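Side-chain contacts in methylthioribose-1-phosphate isomerase (Saccharomyces cerevisiae, PDB 1W2W), which catalyses the interconversion of methylthioribose-1-phosphate and methylthioribulose-1-phosphate, an isomerisation in the methionine salvage pathway: residues Glu12-Ser17 against Leu70-Pro75; Ala80-Leu85 against Asn96-Phe101; Asp100-Ser105 against Asn114-Ile119; Asn121-Ser126 against Lys130-Ser135. One frame throughout, in Å; residues are numbered along the deposited sequence.

Contact 1: Glu12-Ser17 against Leu70-Pro75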
loop_
_atom_site.group_PDB
_atom_site.type_symbol
_atom_site.label_atom_id
_atom_site.label_comp_id
_atom_site.label_asym_id
_atom_site.label_seq_id
_atom_site.Cartn_x
_atom_site.Cartn_y
_atom_site.Cartn_z
ATOM N N GLU A 12 -28.279 11.557 31.352
ATOM C CA GLU A 12 -28.642 12.860 31.915
ATOM C C GLU A 12 -28.691 13.877 30.776
ATOM O O GLU A 12 -27.654 14.380 30.340
ATOM C CB GLU A 12 -27.597 13.308 32.943
ATOM C CG GLU A 12 -27.577 12.530 34.252
ATOM C CD GLU A 12 -26.375 12.908 35.105
ATOM O OE1 GLU A 12 -26.208 14.110 35.384
ATOM O OE2 GLU A 12 -25.588 12.024 35.503
ATOM N N PRO A 13 -29.880 14.169 30.256
ATOM C CA PRO A 13 -29.970 15.053 29.086
ATOM C C PRO A 13 -29.293 16.411 29.295
ATOM O O PRO A 13 -28.813 16.995 28.325
ATOM C CB PRO A 13 -31.480 15.200 28.873
ATOM C CG PRO A 13 -32.052 13.952 29.469
ATOM C CD PRO A 13 -31.203 13.684 30.689
ATOM N N GLU A 14 -29.259 16.897 30.533
ATOM C CA GLU A 14 -28.649 18.197 30.818
ATOM C C GLU A 14 -27.147 18.161 31.102
ATOM O O GLU A 14 -26.517 19.206 31.286
ATOM C CB GLU A 14 -29.401 18.905 31.945
ATOM C CG GLU A 14 -30.640 19.643 31.463
ATOM C CD GLU A 14 -31.415 20.323 32.576
ATOM O OE1 GLU A 14 -30.834 21.144 33.315
ATOM O OE2 GLU A 14 -32.618 20.039 32.710
ATOM N N ASN A 15 -26.572 16.965 31.122
ATOM C CA ASN A 15 -25.204 16.770 31.595
ATOM C C ASN A 15 -24.639 15.532 30.906
ATOM O O ASN A 15 -24.282 14.560 31.574
ATOM C CB ASN A 15 -25.216 16.544 33.117
ATOM C CG ASN A 15 -23.832 16.491 33.728
ATOM O OD1 ASN A 15 -22.907 17.184 33.298
ATOM N ND2 ASN A 15 -23.683 15.660 34.761
ATOM N N VAL A 16 -24.562 15.559 29.584
ATOM C CA VAL A 16 -24.130 14.357 28.864
ATOM C C VAL A 16 -22.634 14.166 29.035
ATOM O O VAL A 16 -21.908 15.123 29.319
ATOM C CB VAL A 16 -24.473 14.395 27.357
ATOM C CG1 VAL A 16 -25.971 14.547 27.136
ATOM C CG2 VAL A 16 -23.694 15.488 26.619
ATOM N N SER A 17 -22.161 12.934 28.861
ATOM C CA SER A 17 -20.724 12.736 28.752
ATOM C C SER A 17 -20.390 12.106 27.406
ATOM O O SER A 17 -21.182 11.352 26.834
ATOM C CB SER A 17 -20.174 11.931 29.931
ATOM O OG SER A 17 -20.613 10.590 29.839
ATOM N N LEU A 70 -21.164 22.792 29.488
ATOM C CA LEU A 70 -20.081 23.215 30.366
ATOM C C LEU A 70 -20.216 24.695 30.736
ATOM O O LEU A 70 -20.023 25.073 31.891
ATOM C CB LEU A 70 -18.723 22.949 29.706
ATOM C CG LEU A 70 -17.456 23.269 30.506
ATOM C CD1 LEU A 70 -17.523 22.673 31.894
ATOM C CD2 LEU A 70 -16.210 22.775 29.775
ATOM N N ILE A 71 -20.542 25.546 29.772
ATOM C CA ILE A 71 -20.616 26.966 30.092
ATOM C C ILE A 71 -21.823 27.273 30.981
ATOM O O ILE A 71 -21.826 28.267 31.714
ATOM C CB ILE A 71 -20.561 27.854 28.831
ATOM C CG1 ILE A 71 -21.761 27.613 27.921
ATOM C CG2 ILE A 71 -19.282 27.590 28.053
ATOM C CD1 ILE A 71 -21.648 28.311 26.583
ATOM N N LYS A 72 -22.841 26.420 30.921
ATOM C CA LYS A 72 -23.955 26.504 31.860
ATOM C C LYS A 72 -23.518 26.121 33.274
ATOM O O LYS A 72 -23.777 26.857 34.231
ATOM C CB LYS A 72 -25.135 25.636 31.411
ATOM C CG LYS A 72 -26.265 25.613 32.437
ATOM C CD LYS A 72 -27.143 24.384 32.297
ATOM C CE LYS A 72 -27.733 23.956 33.639
ATOM N NZ LYS A 72 -28.698 22.826 33.444
ATOM N N HIS A 73 -22.846 24.976 33.391
ATOM C CA HIS A 73 -22.487 24.392 34.681
ATOM C C HIS A 73 -21.272 25.037 35.340
ATOM O O HIS A 73 -21.117 24.974 36.560
ATOM C CB HIS A 73 -22.202 22.895 34.534
ATOM C CG HIS A 73 -23.426 22.066 34.311
ATOM N ND1 HIS A 73 -23.457 21.018 33.416
ATOM C CD2 HIS A 73 -24.658 22.121 34.871
ATOM C CE1 HIS A 73 -24.660 20.472 33.426
ATOM N NE2 HIS A 73 -25.407 21.118 34.305
ATOM N N ASN A 74 -20.404 25.638 34.536
ATOM C CA ASN A 74 -19.229 26.309 35.071
ATOM C C ASN A 74 -18.905 27.606 34.349
ATOM O O ASN A 74 -18.046 27.635 33.463
ATOM C CB ASN A 74 -18.007 25.392 35.064
ATOM C CG ASN A 74 -16.836 25.994 35.827
ATOM O OD1 ASN A 74 -16.891 27.152 36.261
ATOM N ND2 ASN A 74 -15.773 25.215 35.994
ATOM N N PRO A 75 -19.597 28.675 34.735
ATOM C CA PRO A 75 -19.442 29.974 34.071
ATOM C C PRO A 75 -18.047 30.568 34.290
ATOM O O PRO A 75 -17.721 31.561 33.641
ATOM C CB PRO A 75 -20.526 30.835 34.732
ATOM C CG PRO A 75 -21.467 29.848 35.359
ATOM C CD PRO A 75 -20.581 28.731 35.831
HETATM O O HOH W 1 -27.153 21.799 30.611
#

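Contact 2: Ala80-Leu85 against Asn96-Phe101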
loop_
_atom_site.group_PDB
_atom_site.type_symbol
_atom_site.label_atom_id
_atom_site.label_comp_id
_atom_site.label_asym_id
_atom_site.label_seq_id
_atom_site.Cartn_x
_atom_site.Cartn_y
_atom_site.Cartn_z
ATOM N N ALA A 80 -15.786 29.121 29.087
ATOM C CA ALA A 80 -16.872 30.043 29.402
ATOM C C ALA A 80 -16.432 31.505 29.305
ATOM O O ALA A 80 -17.233 32.378 28.970
ATOM C CB ALA A 80 -17.452 29.742 30.771
ATOM N N THR A 81 -15.162 31.781 29.593
ATOM C CA THR A 81 -14.687 33.163 29.564
ATOM C C THR A 81 -14.539 33.706 28.152
ATOM O O THR A 81 -14.299 34.902 27.972
ATOM C CB THR A 81 -13.382 33.349 30.356
ATOM O OG1 THR A 81 -12.296 32.722 29.662
ATOM C CG2 THR A 81 -13.456 32.603 31.686
ATOM N N LEU A 82 -14.689 32.829 27.158
ATOM C CA LEU A 82 -14.716 33.249 25.761
ATOM C C LEU A 82 -16.016 33.964 25.446
ATOM O O LEU A 82 -16.117 34.668 24.438
ATOM C CB LEU A 82 -14.565 32.046 24.831
ATOM C CG LEU A 82 -13.239 31.283 24.878
ATOM C CD1 LEU A 82 -13.280 30.100 23.913
ATOM C CD2 LEU A 82 -12.048 32.189 24.577
ATOM N N TYR A 83 -17.008 33.774 26.311
ATOM C CA TYR A 83 -18.373 34.212 26.031
ATOM C C TYR A 83 -18.788 35.402 26.884
ATOM O O TYR A 83 -18.489 35.452 28.073
ATOM C CB TYR A 83 -19.366 33.077 26.276
ATOM C CG TYR A 83 -19.289 31.961 25.255
ATOM C CD1 TYR A 83 -20.117 31.963 24.135
ATOM C CD2 TYR A 83 -18.391 30.911 25.408
ATOM C CE1 TYR A 83 -20.058 30.941 23.193
ATOM C CE2 TYR A 83 -18.323 29.887 24.475
ATOM C CZ TYR A 83 -19.159 29.908 23.368
ATOM O OH TYR A 83 -19.093 28.890 22.435
ATOM N N SER A 84 -19.490 36.347 26.264
ATOM C CA SER A 84 -20.229 37.374 26.992
ATOM C C SER A 84 -21.650 36.875 27.288
ATOM O O SER A 84 -22.581 37.115 26.503
ATOM C CB SER A 84 -20.253 38.668 26.168
ATOM O OG SER A 84 -20.985 39.689 26.818
ATOM N N LEU A 85 -21.807 36.181 28.414
ATOM C CA LEU A 85 -23.013 35.399 28.683
ATOM C C LEU A 85 -24.192 36.294 29.026
ATOM O O LEU A 85 -25.344 35.857 29.006
ATOM C CB LEU A 85 -22.782 34.404 29.826
ATOM C CG LEU A 85 -21.804 33.259 29.548
ATOM C CD1 LEU A 85 -21.660 32.359 30.773
ATOM C CD2 LEU A 85 -22.265 32.456 28.330
ATOM N N ASN A 96 -21.107 30.933 16.932
ATOM C CA ASN A 96 -21.018 30.797 15.481
ATOM C C ASN A 96 -19.585 30.784 14.981
ATOM O O ASN A 96 -19.242 30.024 14.076
ATOM C CB ASN A 96 -21.853 31.854 14.755
ATOM C CG ASN A 96 -23.317 31.474 14.690
ATOM O OD1 ASN A 96 -23.658 30.329 14.373
ATOM N ND2 ASN A 96 -24.191 32.424 15.000
ATOM N N LYS A 97 -18.743 31.611 15.585
ATOM C CA LYS A 97 -17.326 31.641 15.240
ATOM C C LYS A 97 -16.682 30.290 15.560
ATOM O O LYS A 97 -15.879 29.770 14.786
ATOM C CB LYS A 97 -16.636 32.773 16.002
ATOM C CG LYS A 97 -15.147 32.950 15.723
ATOM C CD LYS A 97 -14.664 34.278 16.323
ATOM C CE LYS A 97 -14.006 34.090 17.682
ATOM N NZ LYS A 97 -12.518 34.178 17.541
ATOM N N ARG A 98 -17.049 29.718 16.700
ATOM C CA ARG A 98 -16.482 28.437 17.101
ATOM C C ARG A 98 -17.012 27.277 16.249
ATOM O O ARG A 98 -16.287 26.306 15.999
ATOM C CB ARG A 98 -16.667 28.210 18.605
ATOM C CG ARG A 98 -15.693 29.073 19.402
ATOM C CD ARG A 98 -15.923 29.063 20.887
ATOM N NE ARG A 98 -15.526 27.795 21.500
ATOM C CZ ARG A 98 -14.278 27.373 21.611
ATOM N NH1 ARG A 98 -13.273 28.108 21.146
ATOM N NH2 ARG A 98 -14.031 26.213 22.199
ATOM N N LEU A 99 -18.254 27.390 15.783
ATOM C CA LEU A 99 -18.770 26.458 14.772
ATOM C C LEU A 99 -18.018 26.525 13.447
ATOM O O LEU A 99 -17.735 25.493 12.832
ATOM C CB LEU A 99 -20.281 26.629 14.570
ATOM C CG LEU A 99 -21.178 26.361 15.779
ATOM C CD1 LEU A 99 -22.608 26.810 15.471
ATOM C CD2 LEU A 99 -21.144 24.872 16.154
ATOM N N ASP A 100 -17.685 27.730 13.001
ATOM C CA ASP A 100 -16.814 27.890 11.839
ATOM C C ASP A 100 -15.411 27.310 12.043
ATOM O O ASP A 100 -14.842 26.716 11.128
ATOM C CB ASP A 100 -16.746 29.362 11.390
ATOM C CG ASP A 100 -18.107 29.915 10.970
ATOM O OD1 ASP A 100 -19.049 29.125 10.733
ATOM O OD2 ASP A 100 -18.332 31.142 10.857
ATOM N N PHE A 101 -14.854 27.479 13.242
ATOM C CA PHE A 101 -13.565 26.875 13.587
ATOM C C PHE A 101 -13.668 25.351 13.455
ATOM O O PHE A 101 -12.843 24.710 12.782
ATOM C CB PHE A 101 -13.183 27.295 15.011
ATOM C CG PHE A 101 -11.956 26.620 15.555
ATOM C CD1 PHE A 101 -10.741 26.705 14.888
ATOM C CD2 PHE A 101 -12.026 25.901 16.737
ATOM C CE1 PHE A 101 -9.612 26.082 15.393
ATOM C CE2 PHE A 101 -10.897 25.277 17.250
ATOM C CZ PHE A 101 -9.690 25.371 16.578
#

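Contact 3: Asp100-Ser105 against Asn114-Ile119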
loop_
_atom_site.group_PDB
_atom_site.type_symbol
_atom_site.label_atom_id
_atom_site.label_comp_id
_atom_site.label_asym_id
_atom_site.label_seq_id
_atom_site.Cartn_x
_atom_site.Cartn_y
_atom_site.Cartn_z
ATOM N N ASP A 100 -17.685 27.730 13.001
ATOM C CA ASP A 100 -16.814 27.890 11.839
ATOM C C ASP A 100 -15.411 27.310 12.043
ATOM O O ASP A 100 -14.842 26.716 11.128
ATOM C CB ASP A 100 -16.746 29.362 11.390
ATOM C CG ASP A 100 -18.107 29.915 10.970
ATOM O OD1 ASP A 100 -19.049 29.125 10.733
ATOM O OD2 ASP A 100 -18.332 31.142 10.857
ATOM N N PHE A 101 -14.854 27.479 13.242
ATOM C CA PHE A 101 -13.565 26.875 13.587
ATOM C C PHE A 101 -13.668 25.351 13.455
ATOM O O PHE A 101 -12.843 24.710 12.782
ATOM C CB PHE A 101 -13.183 27.295 15.011
ATOM C CG PHE A 101 -11.956 26.620 15.555
ATOM C CD1 PHE A 101 -10.741 26.705 14.888
ATOM C CD2 PHE A 101 -12.026 25.901 16.737
ATOM C CE1 PHE A 101 -9.612 26.082 15.393
ATOM C CE2 PHE A 101 -10.897 25.277 17.250
ATOM C CZ PHE A 101 -9.690 25.371 16.578
ATOM N N LEU A 102 -14.691 24.781 14.085
ATOM C CA LEU A 102 -14.901 23.326 14.048
ATOM C C LEU A 102 -15.001 22.822 12.611
ATOM O O LEU A 102 -14.389 21.808 12.254
ATOM C CB LEU A 102 -16.174 22.950 14.816
ATOM C CG LEU A 102 -16.512 21.457 14.909
ATOM C CD1 LEU A 102 -15.320 20.736 15.531
ATOM C CD2 LEU A 102 -17.739 21.273 15.795
ATOM N N LEU A 103 -15.778 23.534 11.794
ATOM C CA LEU A 103 -15.934 23.213 10.377
ATOM C C LEU A 103 -14.594 23.112 9.651
ATOM O O LEU A 103 -14.431 22.301 8.733
ATOM C CB LEU A 103 -16.819 24.251 9.678
ATOM C CG LEU A 103 -17.038 24.056 8.177
ATOM C CD1 LEU A 103 -17.982 22.879 7.955
ATOM C CD2 LEU A 103 -17.602 25.318 7.551
ATOM N N SER A 104 -13.636 23.936 10.060
ATOM C CA SER A 104 -12.341 23.977 9.376
ATOM C C SER A 104 -11.425 22.790 9.682
ATOM O O SER A 104 -10.385 22.638 9.047
ATOM C CB SER A 104 -11.596 25.279 9.684
ATOM O OG SER A 104 -11.077 25.284 11.007
ATOM N N SER A 105 -11.806 21.961 10.652
ATOM C CA SER A 105 -11.008 20.800 11.046
ATOM C C SER A 105 -10.516 19.945 9.870
ATOM O O SER A 105 -9.310 19.751 9.695
ATOM C CB SER A 105 -11.786 19.933 12.045
ATOM O OG SER A 105 -13.066 19.586 11.529
ATOM N N ASN A 114 -22.853 19.331 6.899
ATOM C CA ASN A 114 -24.288 19.108 6.899
ATOM C C ASN A 114 -24.909 19.203 8.296
ATOM O O ASN A 114 -25.989 19.780 8.478
ATOM C CB ASN A 114 -24.630 17.784 6.207
ATOM C CG ASN A 114 -24.495 17.874 4.687
ATOM O OD1 ASN A 114 -24.509 18.967 4.106
ATOM N ND2 ASN A 114 -24.361 16.720 4.041
ATOM N N SER A 115 -24.222 18.646 9.286
ATOM C CA SER A 115 -24.648 18.755 10.671
ATOM C C SER A 115 -24.492 20.178 11.206
ATOM O O SER A 115 -25.363 20.667 11.916
ATOM C CB SER A 115 -23.872 17.782 11.561
ATOM O OG SER A 115 -24.484 16.495 11.557
ATOM N N LEU A 116 -23.384 20.841 10.901
ATOM C CA LEU A 116 -23.180 22.176 11.470
ATOM C C LEU A 116 -24.189 23.190 10.923
ATOM O O LEU A 116 -24.604 24.104 11.637
ATOM C CB LEU A 116 -21.745 22.668 11.265
ATOM C CG LEU A 116 -20.679 21.823 11.976
ATOM C CD1 LEU A 116 -19.290 22.418 11.770
ATOM C CD2 LEU A 116 -20.979 21.619 13.464
ATOM N N VAL A 117 -24.589 23.024 9.665
ATOM C CA VAL A 117 -25.644 23.851 9.075
ATOM C C VAL A 117 -26.937 23.696 9.878
ATOM O O VAL A 117 -27.588 24.686 10.228
ATOM C CB VAL A 117 -25.887 23.480 7.586
ATOM C CG1 VAL A 117 -27.211 24.059 7.079
ATOM C CG2 VAL A 117 -24.710 23.924 6.717
ATOM N N GLU A 118 -27.292 22.452 10.181
ATOM C CA GLU A 118 -28.487 22.163 10.952
ATOM C C GLU A 118 -28.366 22.741 12.359
ATOM O O GLU A 118 -29.323 23.332 12.868
ATOM C CB GLU A 118 -28.760 20.658 11.004
ATOM C CG GLU A 118 -30.128 20.280 11.561
ATOM C CD GLU A 118 -31.262 21.161 11.061
ATOM O OE1 GLU A 118 -31.390 21.362 9.832
ATOM O OE2 GLU A 118 -32.034 21.652 11.908
ATOM N N ILE A 119 -27.196 22.587 12.981
ATOM C CA ILE A 119 -27.008 23.139 14.326
ATOM C C ILE A 119 -27.151 24.669 14.307
ATOM O O ILE A 119 -27.771 25.247 15.212
ATOM C CB ILE A 119 -25.668 22.707 14.945
ATOM C CG1 ILE A 119 -25.676 21.196 15.213
ATOM C CG2 ILE A 119 -25.376 23.524 16.226
ATOM C CD1 ILE A 119 -24.305 20.587 15.501
#

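Contact 4: Asn121-Ser126 against Lys130-Ser135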
loop_
_atom_site.group_PDB
_atom_site.type_symbol
_atom_site.label_atom_id
_atom_site.label_comp_id
_atom_site.label_asym_id
_atom_site.label_seq_id
_atom_site.Cartn_x
_atom_site.Cartn_y
_atom_site.Cartn_z
ATOM N N ASN A 121 -29.006 26.372 12.224
ATOM C CA ASN A 121 -30.442 26.602 12.084
ATOM C C ASN A 121 -31.171 26.453 13.411
ATOM O O ASN A 121 -32.092 27.219 13.728
ATOM C CB ASN A 121 -31.048 25.639 11.061
ATOM C CG ASN A 121 -30.750 26.052 9.636
ATOM O OD1 ASN A 121 -30.466 27.222 9.365
ATOM N ND2 ASN A 121 -30.804 25.094 8.718
ATOM N N ILE A 122 -30.763 25.463 14.196
ATOM C CA ILE A 122 -31.307 25.323 15.535
ATOM C C ILE A 122 -30.936 26.529 16.395
ATOM O O ILE A 122 -31.782 27.057 17.119
ATOM C CB ILE A 122 -30.853 24.013 16.191
ATOM C CG1 ILE A 122 -31.473 22.826 15.444
ATOM C CG2 ILE A 122 -31.291 23.980 17.659
ATOM C CD1 ILE A 122 -30.878 21.485 15.851
ATOM N N LEU A 123 -29.684 26.966 16.315
ATOM C CA LEU A 123 -29.241 28.103 17.120
ATOM C C LEU A 123 -30.064 29.345 16.788
ATOM O O LEU A 123 -30.451 30.098 17.686
ATOM C CB LEU A 123 -27.754 28.376 16.898
ATOM C CG LEU A 123 -27.087 29.470 17.728
ATOM C CD1 LEU A 123 -27.254 29.281 19.225
ATOM C CD2 LEU A 123 -25.619 29.596 17.354
ATOM N N LYS A 124 -30.329 29.553 15.500
ATOM C CA LYS A 124 -31.077 30.732 15.050
ATOM C C LYS A 124 -32.546 30.735 15.473
ATOM O O LYS A 124 -33.180 31.790 15.532
ATOM C CB LYS A 124 -30.958 30.904 13.533
ATOM C CG LYS A 124 -29.626 31.472 13.099
ATOM C CD LYS A 124 -29.140 30.810 11.811
ATOM C CE LYS A 124 -29.979 31.223 10.613
ATOM N NZ LYS A 124 -29.091 31.545 9.453
ATOM N N SER A 125 -33.107 29.574 15.779
ATOM C CA SER A 125 -34.474 29.555 16.291
ATOM C C SER A 125 -34.614 29.310 17.797
ATOM O O SER A 125 -35.724 29.098 18.290
ATOM C CB SER A 125 -35.381 28.630 15.471
ATOM O OG SER A 125 -34.849 27.320 15.385
ATOM N N SER A 126 -33.501 29.341 18.527
ATOM C CA SER A 126 -33.545 29.217 19.984
ATOM C C SER A 126 -33.582 30.587 20.667
ATOM O O SER A 126 -32.839 31.481 20.297
ATOM C CB SER A 126 -32.334 28.422 20.485
ATOM O OG SER A 126 -32.293 27.137 19.878
ATOM N N LYS A 130 -30.478 27.998 27.162
ATOM C CA LYS A 130 -31.220 26.855 27.690
ATOM C C LYS A 130 -32.019 26.133 26.606
ATOM O O LYS A 130 -31.998 24.905 26.521
ATOM C CB LYS A 130 -32.160 27.278 28.829
ATOM C CG LYS A 130 -32.524 26.144 29.788
ATOM C CD LYS A 130 -33.547 26.600 30.832
ATOM C CE LYS A 130 -34.758 25.663 30.866
ATOM N NZ LYS A 130 -34.972 25.027 32.205
ATOM N N ALA A 131 -32.729 26.896 25.781
ATOM C CA ALA A 131 -33.529 26.303 24.715
ATOM C C ALA A 131 -32.628 25.615 23.692
ATOM O O ALA A 131 -32.939 24.517 23.227
ATOM C CB ALA A 131 -34.393 27.356 24.042
ATOM N N PHE A 132 -31.525 26.270 23.346
ATOM C CA PHE A 132 -30.565 25.710 22.394
ATOM C C PHE A 132 -30.029 24.374 22.907
ATOM O O PHE A 132 -29.948 23.396 22.161
ATOM C CB PHE A 132 -29.417 26.687 22.148
ATOM C CG PHE A 132 -28.368 26.174 21.203
ATOM C CD1 PHE A 132 -28.687 25.865 19.883
ATOM C CD2 PHE A 132 -27.061 25.996 21.630
ATOM C CE1 PHE A 132 -27.722 25.390 19.011
ATOM C CE2 PHE A 132 -26.086 25.519 20.758
ATOM C CZ PHE A 132 -26.413 25.219 19.454
ATOM N N ASP A 133 -29.666 24.360 24.184
ATOM C CA ASP A 133 -29.142 23.175 24.856
ATOM C C ASP A 133 -30.111 22.002 24.676
ATOM O O ASP A 133 -29.742 20.927 24.190
ATOM C CB ASP A 133 -28.949 23.549 26.335
ATOM C CG ASP A 133 -28.241 22.489 27.153
ATOM O OD1 ASP A 133 -28.365 21.286 26.852
ATOM O OD2 ASP A 133 -27.537 22.794 28.147
ATOM N N GLY A 134 -31.365 22.214 25.060
ATOM C CA GLY A 134 -32.382 21.186 24.946
ATOM C C GLY A 134 -32.599 20.707 23.521
ATOM O O GLY A 134 -32.725 19.507 23.284
ATOM N N SER A 135 -32.638 21.642 22.576
ATOM C CA SER A 135 -32.911 21.293 21.182
ATOM C C SER A 135 -31.703 20.607 20.544
ATOM O O SER A 135 -31.855 19.717 19.702
ATOM C CB SER A 135 -33.281 22.545 20.383
ATOM O OG SER A 135 -34.468 23.134 20.901
HETATM O O HOH W 2 -34.597 25.665 20.205
#

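Contact 1: Glu12-Ser17 against Leu70-Pro75
Ionic pairing joins E14 to K72, with OE1 of E14 2.7 Å from NZ of K72, a short salt bridge between two exposed side chains. E14 is extended beyond CG, while K72 carries CG anti to its own backbone N (chi1 175°) and bends at chi3, bringing NZ to OE1; the two side chains cross obliquely. A water adds a second, looser path: it donates to E14 O at 2.8 Å and accepts only weakly from K72 NZ.

Residues 12-17 lie in the connection of a beta hairpin, between antiparallel strands 6-9 and 17-21. The partner segment, 70-75, spans the last turn of helix 53-73 and the residues leaving it, N74 being the first out of helical geometry. Q69 of the same helix hydrogen-bonds P13 O and V16 N of the hairpin connection.

Polar contacts short of hydrogen bonds centre on H73. Its CE1, flanked by two ring nitrogens, lies 3.1 Å from E14 O, which sits at the ring edge near its plane. N15 OD1 approaches the same CE1 obliquely at 3.7 Å, the amide and ring planes being 85° apart.

Hydrogen bonds within the loop shape this surface. N15 N meets E12 O at 2.9 Å in a type I beta turn, and N15 ND2 donates to E12 OE1 at 3.0 Å, nearly straight at 169°, with the carboxylate oxygen lying in the N15 amide plane.

Contact 2: Ala80-Leu85 against Asn96-Phe101
R98 reaches from helix 88-103 to L82 and Y83, in the loop that follows helix 53-73. Its CB points toward that loop, and the first close meeting is at CD, 3.5 Å from Y83 OH. A bend about the CG-CD bond (chi3 72°) turns the guanidinium toward L82. Next along, NE stands 3.8 Å from the same hydroxyl, which lies at the guanidinium edge near its plane; the ring and guanidinium planes are 81° apart. CZ comes within 3.7 Å of L82 CD1, and NH1 is nearer still, at 3.4 Å from that methyl. The methyl sits over one guanidinium face, offset toward the rim, and the L82 and R98 side chains cross at about a right angle.

The polar end looks beyond the loop: NE forms a salt bridge with E67 and NH2 one with D39, while Y83 OH hydrogen-bonds the same E67 oxygen, OE1. A leucine in place of R98 would probably leave E67 and D39 without their positive mate and L82 CD1 without the flat surface beneath it. The arginine thus splits its roles: its weakly hydrated flat face packs against a methyl, while NE and NH2 pair with the two acids.

Contact 3: Asp100-Ser105 against Asn114-Ile119
L116 meets L102 and L103 without any flat group in the interface, so neither face nor edge of a ring enters the contact. The one aromatic ring of these residues, F101, leaves its helix on the side turned away from 114-119 and stacks with Y42.

What remains is aliphatic, and the two methyls of L116 divide the work. CD1 presses on the backbone and root of L103, 3.7 Å from L103 N and 3.7 Å from L103 CB. CD2 meets L102 by methyl against methyl, with L116 CD2 4.0 Å from L102 CD2. The CB of L116 points toward the other helix, and CG anti to the carbonyl carbon (chi1 -63°) carries the fork there. The L102 and L116 side chains cross at about a right angle, whereas L103 runs obliquely to L116. The CA atoms of L103 and L116 are 7.4 Å apart, evidence of a close approach.

Just beyond, two serines bond back to the chain. S104 OG donates to F101 O at 2.6 Å, in the carbonyl plane and on a lone pair. S105 OG donates to L102 O at 2.7 Å, nearly in line with the carbonyl bond (179°). Each of these carbonyls also receives the backbone N of the same serine, so both are doubly gripped.

Helices 88-103 and 111-124 run in roughly opposite directions, as an alpha hairpin. L102 also touches S63 and V64 of helix 53-73, I119 packs on L136 of helix 129-168, and N114 ND2 bonds to the backbone of another chain.

Contact 4: Asn121-Ser126 against Lys130-Ser135
A tight turn between consecutive helices, 111-124 and 129-168, brings I122, L123 and S126 against F132 and S135. The F132 ring is the centre of it. L123 CD1 lies over one face in a CH-pi contact, 3.8 Å from the ring centroid and only 10° off its normal. Along the same side chain, L123 CB is 3.7 Å from F132 CE1. With CG anti to the backbone N (chi1 179°), F132 sends its ring back toward the first helix. I122 CG2 comes obliquely to the ring, 3.9 Å from F132 CD1, and also touches S135 CB at 3.7 Å.

S126 OG lies at the ring edge, in plane, and donates to I122 O at 2.8 Å from above the carbonyl plane. A water links the loop residue S126 to S135 on the second helix, donating to S126 OG and lying 2.6 Å from S135 OG. An alanine in place of F132 would probably open a gap beneath L123 CD1 and leave I122 CG2 with less to pack on.

F132 extends the packing to L95 of helix 88-103 and V68 of helix 53-73. L123 rests on W88 and K92 of helix 88-103, and W88 NE1 hydrogen-bonds S126 O.

All four contacts lie in the N-terminal piece of the isomerase that this chain represents, mostly among its helices, away from C181, the predicted transition-state stabiliser. Contacts 2 and 3 share D100 and F101, their centres 13 Å apart, and L99 O reaches L116 CD1 at 3.6 Å. Contact 4 continues from contact 3 along helix 111-124, where I119 CG2 lies 3.8 Å from F132 CZ, and it touches contact 2 through N96 OD1 and L123 CD2, 3.6 Å apart. Contact 1 abuts contact 2 where P75 O is 3.4 Å from A80 CB. Contacts 1 and 4 do not touch, yet Q69 hydrogen-bonds residues of both. Contacts 1 and 3 lie farthest apart, 21 Å between centres.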